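Local coordinates for autophagy-related protein 9 (Schizosaccharomyces pombe, PDB 7D0I), which scrambles phospholipids between membrane leaflets as a homotrimer with a solvated central pore, helping to supply membrane to the growing autophagosome, at residues H288-A293 with Y307-L312; N402-L407 with I632-R637; S453-T458 with E595-Y600; R466-L471 with S651-Q656. The protein carries 1 engineered substitution. All coordinates share one frame; numbering follows the deposited sequence.

Contact 1. Residues H288-A293 with Y307-L312; sequences HALKIA and YRLLKL
Leu290 and Arg308 carry this contact, where the cytoplasmic end of helix 253-289 gives out beside helix 302-312. Lys291, with positive phi (56°), is the first residue to leave the helical path, and the carbonyls of Leu290 and Lys291 lie beside the second helix. The branch of Leu290 that crosses is CD2: it sits 3.6 Å from CB of Arg308 and 3.7 Å from CD1 of Leu309. Arg308 bends sharply at its second torsion (chi2 -81°), and that bend carries its chain past the Leu290 carbonyl, with CD 3.2 Å from Leu290 O. The guanidinium then has two backbone oxygens at its edge, near its plane, NE being 3.7 Å from Leu290 O and 3.8 Å from Lys291 O. Farther up the helix, Leu312 brings CD2 to CB of Ala289 at 4.1 Å. Phe285, one turn before, touches Leu290, Leu309 and Leu312 and adds to the apolar side. Arg308 also has a long, weak ion pair with Asp585 of a second subunit. No hydrogen bond joins the two segments, so the turn is held by leucine and alanine contacts, probably helped by the pull of the Leu290 and Lys291 carbonyls on the arginine's charge.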
# COMPACT_ATOMS: atom_id res chain seq x y z
N HIS A 288 -20.74 -5.92 39.63
CA HIS A 288 -19.76 -5.42 40.59
C HIS A 288 -18.34 -5.57 40.09
O HIS A 288 -17.62 -4.58 39.91
CB HIS A 288 -19.95 -6.14 41.93
CG HIS A 288 -21.28 -5.89 42.57
ND1 HIS A 288 -22.16 -4.93 42.11
CD2 HIS A 288 -21.88 -6.46 43.64
CE1 HIS A 288 -23.25 -4.93 42.86
NE2 HIS A 288 -23.10 -5.85 43.79
N ALA A 289 -17.90 -6.81 39.84
CA ALA A 289 -16.51 -7.05 39.50
C ALA A 289 -16.17 -6.54 38.11
O ALA A 289 -15.17 -5.85 37.91
CB ALA A 289 -16.19 -8.54 39.62
N LEU A 290 -16.99 -6.89 37.12
CA LEU A 290 -16.71 -6.47 35.75
C LEU A 290 -17.10 -5.03 35.47
O LEU A 290 -16.59 -4.44 34.52
CB LEU A 290 -17.43 -7.40 34.76
CG LEU A 290 -16.80 -8.76 34.52
CD1 LEU A 290 -17.58 -9.53 33.49
CD2 LEU A 290 -15.37 -8.58 34.06
N LYS A 291 -17.99 -4.46 36.28
CA LYS A 291 -18.48 -3.10 36.08
C LYS A 291 -19.08 -2.94 34.68
O LYS A 291 -18.72 -2.04 33.92
CB LYS A 291 -17.38 -2.07 36.34
CG LYS A 291 -17.01 -1.92 37.81
CD LYS A 291 -15.92 -0.88 38.00
CE LYS A 291 -14.59 -1.37 37.46
NZ LYS A 291 -14.02 -2.47 38.29
N ILE A 292 -19.99 -3.84 34.34
CA ILE A 292 -20.77 -3.76 33.11
C ILE A 292 -22.22 -3.53 33.51
O ILE A 292 -22.80 -4.32 34.27
CB ILE A 292 -20.63 -5.04 32.27
CG1 ILE A 292 -19.18 -5.21 31.82
CG2 ILE A 292 -21.54 -4.98 31.06
CD1 ILE A 292 -18.95 -6.40 30.95
N ALA A 293 -22.80 -2.44 33.01
CA ALA A 293 -24.13 -2.04 33.42
C ALA A 293 -25.18 -3.05 32.95
O ALA A 293 -25.06 -3.65 31.88
CB ALA A 293 -24.46 -0.66 32.87
N TYR A 307 -11.77 -7.37 27.98
CA TYR A 307 -10.99 -6.26 28.51
C TYR A 307 -11.23 -6.09 30.00
O TYR A 307 -10.28 -6.05 30.79
CB TYR A 307 -11.36 -4.99 27.74
CG TYR A 307 -10.59 -3.76 28.11
CD1 TYR A 307 -11.18 -2.75 28.86
CD2 TYR A 307 -9.27 -3.58 27.70
CE1 TYR A 307 -10.49 -1.60 29.19
CE2 TYR A 307 -8.57 -2.44 28.03
CZ TYR A 307 -9.18 -1.45 28.77
OH TYR A 307 -8.49 -0.31 29.11
N ARG A 308 -12.49 -6.03 30.41
CA ARG A 308 -12.81 -5.90 31.83
C ARG A 308 -12.28 -7.09 32.62
O ARG A 308 -11.78 -6.93 33.74
CB ARG A 308 -14.31 -5.77 32.03
CG ARG A 308 -14.95 -4.60 31.32
CD ARG A 308 -14.77 -3.32 32.11
NE ARG A 308 -15.67 -2.28 31.62
CZ ARG A 308 -15.36 -1.38 30.70
NH1 ARG A 308 -14.14 -1.38 30.16
NH2 ARG A 308 -16.25 -0.48 30.32
N LEU A 309 -12.36 -8.29 32.05
CA LEU A 309 -11.97 -9.48 32.79
C LEU A 309 -10.46 -9.55 32.97
O LEU A 309 -9.98 -10.04 34.00
CB LEU A 309 -12.47 -10.72 32.07
CG LEU A 309 -12.55 -12.00 32.90
CD1 LEU A 309 -13.60 -11.83 33.98
CD2 LEU A 309 -12.89 -13.16 32.00
N LEU A 310 -9.70 -9.09 31.98
CA LEU A 310 -8.26 -9.02 32.14
C LEU A 310 -7.87 -7.92 33.12
O LEU A 310 -6.92 -8.08 33.90
CB LEU A 310 -7.58 -8.80 30.79
CG LEU A 310 -6.08 -9.06 30.77
CD1 LEU A 310 -5.81 -10.53 31.02
CD2 LEU A 310 -5.48 -8.62 29.45
N LYS A 311 -8.60 -6.80 33.11
CA LYS A 311 -8.39 -5.77 34.11
C LYS A 311 -8.56 -6.32 35.52
O LYS A 311 -7.71 -6.12 36.39
CB LYS A 311 -9.35 -4.60 33.88
CG LYS A 311 -9.54 -3.73 35.11
CD LYS A 311 -10.74 -2.80 34.98
CE LYS A 311 -10.50 -1.71 33.95
NZ LYS A 311 -11.66 -0.79 33.86
N LEU A 312 -9.66 -7.04 35.75
CA LEU A 312 -9.93 -7.58 37.08
C LEU A 312 -8.80 -8.49 37.55
O LEU A 312 -8.43 -8.48 38.73
CB LEU A 312 -11.25 -8.35 37.07
CG LEU A 312 -11.59 -9.12 38.34
CD1 LEU A 312 -11.93 -8.16 39.47
CD2 LEU A 312 -12.73 -10.08 38.09

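Contact 2. Residues N402-L407 with I632-R637; sequences NSRKRL and IVDFFR
Arg404 lies across Asp634 in a three-residue salt-bridge network that ties the start of helix 404-410 to helix 629-638. The carboxylate meets the guanidinium over one face: OD2 of Asp634 is 3.1 Å from NH2 of Arg404 and 3.3 Å from its CZ. The two planes stand 68° apart and no N-H points at the oxygen, so the attraction is one of charge. Arg404 gets there with CG between its own backbone N and carbonyl carbon (chi1 63°), followed by a bend at chi3. Arg637, one turn along from Asp634, forms a salt bridge with the same OD2, although its modelled length is too short to be trusted. The two arginines therefore come close, NH2 of Arg404 lying 3.9 Å from NH1 of Arg637, and the shared carboxylate between them probably offsets their charges.

Beside the charges lies an apolar patch. Val633 points at the other helix, with CG1 4.3 Å from Leu407 CB and CG2 4.1 Å from Leu407 C. Phe398 and Phe386 also pack on Leu407. At the trimer interface, OD1 of Asn402 accepts a hydrogen bond from ND2 of Asn400 of the third subunit. In the second shell, Gln630 positions both partners, its NE2 hydrogen-bonding OD1 of Asp634 and the backbone O of Arg404.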
# COMPACT_ATOMS: atom_id res chain seq x y z
N ASN A 402 -1.68 -48.10 28.40
CA ASN A 402 -1.98 -49.46 28.82
C ASN A 402 -3.45 -49.65 29.16
O ASN A 402 -3.94 -50.78 29.12
CB ASN A 402 -1.13 -49.85 30.03
CG ASN A 402 0.35 -49.78 29.74
OD1 ASN A 402 1.04 -48.84 30.15
ND2 ASN A 402 0.86 -50.78 29.03
N SER A 403 -4.15 -48.58 29.49
CA SER A 403 -5.57 -48.64 29.82
C SER A 403 -6.46 -48.48 28.60
O SER A 403 -7.67 -48.31 28.76
CB SER A 403 -5.91 -47.57 30.86
OG SER A 403 -7.00 -47.97 31.66
N ARG A 404 -5.90 -48.53 27.40
CA ARG A 404 -6.68 -48.33 26.19
C ARG A 404 -7.67 -49.45 25.92
O ARG A 404 -8.54 -49.28 25.06
CB ARG A 404 -5.76 -48.19 24.98
CG ARG A 404 -4.93 -49.42 24.70
CD ARG A 404 -4.30 -49.35 23.32
NE ARG A 404 -5.27 -49.65 22.28
CZ ARG A 404 -5.07 -49.43 20.99
NH1 ARG A 404 -6.00 -49.73 20.10
NH2 ARG A 404 -3.92 -48.91 20.58
N LYS A 405 -7.57 -50.57 26.61
CA LYS A 405 -8.51 -51.66 26.43
C LYS A 405 -9.63 -51.66 27.46
O LYS A 405 -10.70 -52.20 27.19
CB LYS A 405 -7.79 -53.01 26.48
CG LYS A 405 -6.67 -53.16 25.46
CD LYS A 405 -7.21 -53.14 24.04
CE LYS A 405 -8.10 -54.34 23.77
NZ LYS A 405 -7.36 -55.62 23.91
N ARG A 406 -9.39 -51.07 28.63
CA ARG A 406 -10.45 -50.97 29.63
C ARG A 406 -11.39 -49.83 29.32
O ARG A 406 -12.61 -49.98 29.40
CB ARG A 406 -9.83 -50.79 31.02
CG ARG A 406 -10.85 -50.57 32.12
CD ARG A 406 -10.16 -50.43 33.46
NE ARG A 406 -9.15 -49.39 33.45
CZ ARG A 406 -9.35 -48.14 33.87
NH1 ARG A 406 -8.36 -47.26 33.82
NH2 ARG A 406 -10.53 -47.79 34.34
N LEU A 407 -10.84 -48.67 28.95
CA LEU A 407 -11.68 -47.52 28.62
C LEU A 407 -12.47 -47.76 27.35
O LEU A 407 -13.65 -47.41 27.27
CB LEU A 407 -10.81 -46.28 28.49
CG LEU A 407 -9.98 -45.94 29.71
CD1 LEU A 407 -9.10 -44.77 29.40
CD2 LEU A 407 -10.87 -45.63 30.88
N ILE A 632 -11.99 -43.64 19.31
CA ILE A 632 -12.27 -42.45 20.11
C ILE A 632 -11.29 -42.35 21.27
O ILE A 632 -10.64 -41.33 21.46
CB ILE A 632 -13.73 -42.46 20.60
CG1 ILE A 632 -14.67 -42.22 19.43
CG2 ILE A 632 -13.93 -41.41 21.66
CD1 ILE A 632 -16.09 -42.55 19.73
N VAL A 633 -11.14 -43.44 22.02
CA VAL A 633 -10.18 -43.44 23.12
C VAL A 633 -8.80 -43.07 22.62
O VAL A 633 -8.15 -42.16 23.16
CB VAL A 633 -10.17 -44.81 23.82
CG1 VAL A 633 -9.09 -44.85 24.86
CG2 VAL A 633 -11.51 -45.07 24.45
N ASP A 634 -8.35 -43.72 21.54
CA ASP A 634 -7.04 -43.40 21.00
C ASP A 634 -6.95 -41.95 20.58
O ASP A 634 -5.92 -41.30 20.78
CB ASP A 634 -6.72 -44.32 19.83
CG ASP A 634 -6.52 -45.76 20.26
OD1 ASP A 634 -7.52 -46.47 20.45
OD2 ASP A 634 -5.36 -46.17 20.44
N PHE A 635 -8.04 -41.41 20.04
CA PHE A 635 -8.03 -40.01 19.63
C PHE A 635 -7.73 -39.10 20.81
O PHE A 635 -7.03 -38.10 20.66
CB PHE A 635 -9.35 -39.63 18.98
CG PHE A 635 -9.44 -38.18 18.63
CD1 PHE A 635 -10.09 -37.29 19.46
CD2 PHE A 635 -8.89 -37.71 17.46
CE1 PHE A 635 -10.16 -35.97 19.14
CE2 PHE A 635 -8.97 -36.39 17.14
CZ PHE A 635 -9.60 -35.52 17.98
N PHE A 636 -8.25 -39.44 21.98
CA PHE A 636 -8.01 -38.57 23.12
C PHE A 636 -6.61 -38.73 23.69
O PHE A 636 -6.18 -37.89 24.48
CB PHE A 636 -9.05 -38.83 24.21
CG PHE A 636 -10.39 -38.25 23.90
CD1 PHE A 636 -10.62 -36.90 24.05
CD2 PHE A 636 -11.41 -39.05 23.45
CE1 PHE A 636 -11.85 -36.37 23.75
CE2 PHE A 636 -12.64 -38.52 23.16
CZ PHE A 636 -12.86 -37.18 23.31
N ARG A 637 -5.90 -39.79 23.30
CA ARG A 637 -4.53 -40.00 23.74
C ARG A 637 -3.51 -39.47 22.74
O ARG A 637 -2.57 -38.78 23.12
CB ARG A 637 -4.28 -41.49 24.00
CG ARG A 637 -2.84 -41.84 24.24
CD ARG A 637 -2.70 -43.24 24.79
NE ARG A 637 -3.61 -44.18 24.16
CZ ARG A 637 -3.43 -44.71 22.96
NH1 ARG A 637 -4.31 -45.57 22.47
NH2 ARG A 637 -2.38 -44.37 22.23

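Contact 3. Residues S453-T458 with E595-Y600; sequences STRRYT and EFCSLY
The ring of Tyr600 carries the aliphatic part of Arg455 over one face, and its CD1 lies over one face of the Tyr457 ring. This happens in a small two-stranded antiparallel sheet, 455-457 with 600-602, in which Tyr457 and Tyr600 form a non-hydrogen-bonded pair with both side chains on the same face. CB of Arg455 stands 3.8 Å from the centroid of the Tyr600 ring, a CH-pi contact. On the Tyr457 ring, CE1 is 3.7 Å from CD1 of Tyr600, while the edge meets Leu599 O and CZ of Phe596. With their planes 58° apart, the two tyrosine rings meet obliquely. Tyr600 has CG anti to its backbone N (chi1 177°), which turns the ring from the helix end toward Arg455 and Tyr457 of the strand.

Both hydroxyls are held outside the sheet, Tyr457 OH by Ser482 and Tyr600 OH by Ser487, so the pair is pinned against the region of helix 483-489. Beyond the ring, the Arg455 chain bends at chi3 and brings NE to within 3.2 Å of Tyr600 O, a hydrogen bond with the donor above the carbonyl plane. The guanidinium has a second partner in the ring of Tyr602, a cation-pi contact. Thr458 then leads into helix 461-464, its OG1 capping Ala461 N. Its backbone closes the join to helix 591-599: Thr458 N donates to Leu599 O at 3.2 Å, nearly straight at 167°.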
# COMPACT_ATOMS: atom_id res chain seq x y z
N SER A 453 -39.11 -21.77 0.16
CA SER A 453 -37.77 -21.97 -0.37
C SER A 453 -36.69 -21.31 0.47
O SER A 453 -35.59 -21.07 -0.02
CB SER A 453 -37.69 -21.46 -1.81
OG SER A 453 -36.34 -21.40 -2.24
N THR A 454 -36.99 -20.98 1.73
CA THR A 454 -35.98 -20.42 2.61
C THR A 454 -34.95 -21.50 2.93
O THR A 454 -35.29 -22.52 3.53
CB THR A 454 -36.61 -19.89 3.88
OG1 THR A 454 -37.31 -18.67 3.59
CG2 THR A 454 -35.54 -19.61 4.91
N ARG A 455 -33.71 -21.27 2.53
CA ARG A 455 -32.66 -22.25 2.72
C ARG A 455 -31.79 -21.87 3.91
O ARG A 455 -31.56 -20.70 4.20
CB ARG A 455 -31.80 -22.37 1.46
CG ARG A 455 -32.58 -22.82 0.25
CD ARG A 455 -31.75 -22.71 -1.01
NE ARG A 455 -30.93 -23.88 -1.24
CZ ARG A 455 -31.25 -24.85 -2.09
NH1 ARG A 455 -32.36 -24.76 -2.78
NH2 ARG A 455 -30.45 -25.89 -2.25
N ARG A 456 -31.33 -22.90 4.62
CA ARG A 456 -30.47 -22.76 5.78
C ARG A 456 -29.43 -23.86 5.74
O ARG A 456 -29.59 -24.86 5.03
CB ARG A 456 -31.28 -22.84 7.08
CG ARG A 456 -32.26 -21.71 7.28
CD ARG A 456 -31.59 -20.49 7.85
NE ARG A 456 -32.49 -19.35 7.94
CZ ARG A 456 -32.58 -18.40 7.02
NH1 ARG A 456 -31.84 -18.46 5.93
NH2 ARG A 456 -33.43 -17.40 7.19
N TYR A 457 -28.35 -23.68 6.49
CA TYR A 457 -27.33 -24.71 6.57
C TYR A 457 -27.80 -25.84 7.47
O TYR A 457 -28.38 -25.61 8.53
CB TYR A 457 -26.02 -24.14 7.11
CG TYR A 457 -25.39 -23.08 6.24
CD1 TYR A 457 -24.79 -23.41 5.04
CD2 TYR A 457 -25.37 -21.77 6.64
CE1 TYR A 457 -24.22 -22.45 4.26
CE2 TYR A 457 -24.79 -20.80 5.86
CZ TYR A 457 -24.22 -21.15 4.68
OH TYR A 457 -23.65 -20.18 3.91
N THR A 458 -27.55 -27.07 7.05
CA THR A 458 -27.89 -28.22 7.86
C THR A 458 -27.04 -28.24 9.12
O THR A 458 -25.95 -27.68 9.14
CB THR A 458 -27.69 -29.51 7.08
OG1 THR A 458 -26.31 -29.67 6.78
CG2 THR A 458 -28.46 -29.45 5.79
N GLU A 595 -23.00 -30.29 -4.30
CA GLU A 595 -22.48 -30.50 -2.95
C GLU A 595 -22.87 -29.35 -2.03
O GLU A 595 -23.35 -29.57 -0.91
CB GLU A 595 -20.97 -30.67 -2.99
CG GLU A 595 -20.41 -31.24 -1.71
CD GLU A 595 -18.91 -31.10 -1.61
OE1 GLU A 595 -18.33 -30.41 -2.47
OE2 GLU A 595 -18.32 -31.68 -0.68
N PHE A 596 -22.67 -28.11 -2.48
CA PHE A 596 -23.01 -26.98 -1.64
C PHE A 596 -24.50 -26.93 -1.33
O PHE A 596 -24.88 -26.42 -0.27
CB PHE A 596 -22.58 -25.68 -2.29
CG PHE A 596 -22.82 -24.48 -1.44
CD1 PHE A 596 -23.93 -23.69 -1.64
CD2 PHE A 596 -21.96 -24.15 -0.42
CE1 PHE A 596 -24.16 -22.59 -0.85
CE2 PHE A 596 -22.19 -23.07 0.37
CZ PHE A 596 -23.28 -22.28 0.15
N CYS A 597 -25.34 -27.43 -2.21
CA CYS A 597 -26.76 -27.51 -1.89
C CYS A 597 -27.08 -28.71 -1.02
O CYS A 597 -28.17 -28.76 -0.44
CB CYS A 597 -27.59 -27.55 -3.17
SG CYS A 597 -27.94 -25.93 -3.86
N SER A 598 -26.18 -29.69 -0.93
CA SER A 598 -26.30 -30.67 0.14
C SER A 598 -25.96 -30.05 1.49
O SER A 598 -26.51 -30.46 2.52
CB SER A 598 -25.39 -31.86 -0.12
OG SER A 598 -24.07 -31.58 0.31
N LEU A 599 -25.05 -29.07 1.51
CA LEU A 599 -24.75 -28.36 2.76
C LEU A 599 -25.77 -27.29 3.10
O LEU A 599 -26.01 -27.02 4.27
CB LEU A 599 -23.37 -27.72 2.67
CG LEU A 599 -22.15 -28.62 2.62
CD1 LEU A 599 -21.00 -27.85 2.03
CD2 LEU A 599 -21.80 -29.09 4.00
N TYR A 600 -26.37 -26.66 2.09
CA TYR A 600 -27.24 -25.50 2.24
C TYR A 600 -28.62 -25.91 1.74
O TYR A 600 -28.94 -25.70 0.57
CB TYR A 600 -26.66 -24.35 1.46
CG TYR A 600 -27.43 -23.06 1.42
CD1 TYR A 600 -27.48 -22.23 2.51
CD2 TYR A 600 -28.03 -22.64 0.26
CE1 TYR A 600 -28.14 -21.04 2.46
CE2 TYR A 600 -28.70 -21.46 0.20
CZ TYR A 600 -28.75 -20.66 1.31
OH TYR A 600 -29.43 -19.47 1.25

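Contact 4. Residues R466-L471 with S651-Q656; sequences REYNEL and SYAVFQ
Tyr468 lies on the loop at Ala653, projecting from a type II beta turn that runs from Glu467 to Glu470. The turn is braced by Arg466, a residue of a detergent-binding pocket, which grips the Glu470 carbonyl side-on with NE and NH2. Asn469, with positive phi in the turn, faces Ala653 too, but its OD1 is bonded to Asn348. Helix 345-355 also packs on Tyr468, through Asn348 and Ala352, and Val654 and Phe655 pack on the third subunit.

Along Tyr468, CB begins the contact, 3.8 Å from CA of Ala653 and 4.0 Å from its CB. With CG placed beside the backbone N (chi1 -57°), the ring is laid along the 651-656 backbone, one face over the Tyr652 carbonyl and the Ala653 N. CD1 is 3.9 Å from Tyr652 O. Next along the ring, CE1 lies 4.1 Å from CG of Gln656, whose chain crosses the ring obliquely. CZ comes within 3.6 Å of CB of Tyr652. The two tyrosine side chains lie side by side, pointing the same way, with the end of Tyr468 at the root of Tyr652: its OH is 3.5 Å from CB of Tyr652.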
# COMPACT_ATOMS: atom_id res chain seq x y z
N ARG A 466 -17.32 -24.86 11.30
CA ARG A 466 -16.83 -24.33 12.56
C ARG A 466 -15.32 -24.46 12.64
O ARG A 466 -14.75 -25.48 12.25
CB ARG A 466 -17.49 -25.06 13.72
CG ARG A 466 -17.18 -24.51 15.07
CD ARG A 466 -17.86 -23.20 15.32
NE ARG A 466 -17.82 -22.83 16.73
CZ ARG A 466 -18.72 -23.23 17.61
NH1 ARG A 466 -19.71 -24.01 17.24
NH2 ARG A 466 -18.62 -22.86 18.87
N GLU A 467 -14.68 -23.42 13.15
CA GLU A 467 -13.25 -23.42 13.41
C GLU A 467 -13.00 -23.64 14.88
O GLU A 467 -13.89 -23.50 15.72
CB GLU A 467 -12.63 -22.10 12.96
CG GLU A 467 -12.65 -21.91 11.47
CD GLU A 467 -12.16 -20.57 11.05
OE1 GLU A 467 -12.16 -19.65 11.89
OE2 GLU A 467 -11.77 -20.42 9.87
N TYR A 468 -11.77 -24.00 15.20
CA TYR A 468 -11.41 -24.23 16.59
C TYR A 468 -11.27 -22.91 17.32
O TYR A 468 -10.85 -21.90 16.75
CB TYR A 468 -10.11 -25.01 16.68
CG TYR A 468 -10.15 -26.34 15.97
CD1 TYR A 468 -9.70 -26.46 14.68
CD2 TYR A 468 -10.63 -27.46 16.59
CE1 TYR A 468 -9.73 -27.65 14.03
CE2 TYR A 468 -10.66 -28.67 15.96
CZ TYR A 468 -10.21 -28.76 14.67
OH TYR A 468 -10.24 -29.95 14.01
N ASN A 469 -11.65 -22.91 18.59
CA ASN A 469 -11.61 -21.75 19.47
C ASN A 469 -12.41 -20.58 18.94
O ASN A 469 -12.27 -19.46 19.46
CB ASN A 469 -10.17 -21.32 19.75
CG ASN A 469 -9.35 -22.43 20.35
OD1 ASN A 469 -9.88 -23.28 21.05
ND2 ASN A 469 -8.07 -22.43 20.06
N GLU A 470 -13.25 -20.79 17.94
CA GLU A 470 -14.17 -19.76 17.47
C GLU A 470 -15.43 -19.84 18.32
O GLU A 470 -16.23 -20.76 18.16
CB GLU A 470 -14.50 -19.94 16.00
CG GLU A 470 -15.68 -19.13 15.55
CD GLU A 470 -15.74 -18.96 14.06
OE1 GLU A 470 -15.38 -17.87 13.58
OE2 GLU A 470 -16.12 -19.93 13.38
N LEU A 471 -15.59 -18.88 19.23
CA LEU A 471 -16.71 -18.90 20.14
C LEU A 471 -18.02 -18.84 19.37
O LEU A 471 -18.06 -18.43 18.21
CB LEU A 471 -16.60 -17.75 21.13
CG LEU A 471 -15.49 -17.93 22.16
CD1 LEU A 471 -15.33 -16.68 22.97
CD2 LEU A 471 -15.81 -19.07 23.07
N SER A 651 -5.08 -31.38 20.01
CA SER A 651 -3.91 -31.03 19.23
C SER A 651 -4.26 -30.36 17.91
O SER A 651 -3.38 -29.80 17.27
CB SER A 651 -3.07 -32.27 18.95
OG SER A 651 -3.11 -32.59 17.57
N TYR A 652 -5.52 -30.42 17.49
CA TYR A 652 -5.93 -29.73 16.27
C TYR A 652 -6.23 -28.27 16.53
O TYR A 652 -6.10 -27.45 15.63
CB TYR A 652 -7.16 -30.39 15.67
CG TYR A 652 -6.92 -31.74 15.06
CD1 TYR A 652 -6.37 -31.86 13.80
CD2 TYR A 652 -7.27 -32.90 15.73
CE1 TYR A 652 -6.16 -33.09 13.24
CE2 TYR A 652 -7.07 -34.13 15.17
CZ TYR A 652 -6.52 -34.22 13.92
OH TYR A 652 -6.31 -35.45 13.35
N ALA A 653 -6.64 -27.94 17.75
CA ALA A 653 -6.95 -26.56 18.08
C ALA A 653 -5.71 -25.68 18.04
O ALA A 653 -5.83 -24.48 17.82
CB ALA A 653 -7.59 -26.49 19.47
N VAL A 654 -4.53 -26.27 18.23
CA VAL A 654 -3.30 -25.48 18.25
C VAL A 654 -2.70 -25.29 16.87
O VAL A 654 -1.85 -24.41 16.70
CB VAL A 654 -2.26 -26.12 19.18
CG1 VAL A 654 -2.85 -26.38 20.53
CG2 VAL A 654 -1.76 -27.40 18.57
N PHE A 655 -3.11 -26.08 15.88
CA PHE A 655 -2.68 -25.84 14.51
C PHE A 655 -3.54 -24.76 13.86
O PHE A 655 -3.03 -23.69 13.48
CB PHE A 655 -2.75 -27.13 13.69
CG PHE A 655 -1.83 -28.20 14.16
CD1 PHE A 655 -2.08 -29.52 13.85
CD2 PHE A 655 -0.71 -27.90 14.90
CE1 PHE A 655 -1.24 -30.52 14.28
CE2 PHE A 655 0.14 -28.89 15.33
CZ PHE A 655 -0.12 -30.21 15.02
N GLN A 656 -4.83 -25.00 13.72
CA GLN A 656 -5.73 -24.04 13.11
C GLN A 656 -6.98 -23.82 13.96
O GLN A 656 -7.90 -23.09 13.56
CB GLN A 656 -6.13 -24.50 11.70
CG GLN A 656 -7.19 -25.59 11.64
CD GLN A 656 -6.64 -26.99 11.89
OE1 GLN A 656 -5.80 -27.19 12.76
NE2 GLN A 656 -7.13 -27.95 11.12

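In the fold
Contact 2 is buried and contact 4 lies at the surface; contacts 1 and 3 are partly buried. Contact 3 sits nearest the middle, its centre about 12 Å from that of the chain, against about 31 and 30 Å for contacts 1 and 2. Charge dominates in contact 2, and aromatic rings in contact 3, which alone has hydrogen bonds across its segments; contacts 1 and 4 rest largely on van der Waals touches. Contacts 2 and 4 touch: CE2 of Phe635 is 3.5 Å from CE2 of Tyr652, and helix 345-355 packs on both. Contact 1 joins near neighbours in sequence, while the other three close long loops, contact 3 nested within contact 2 and contact 4 crossing both.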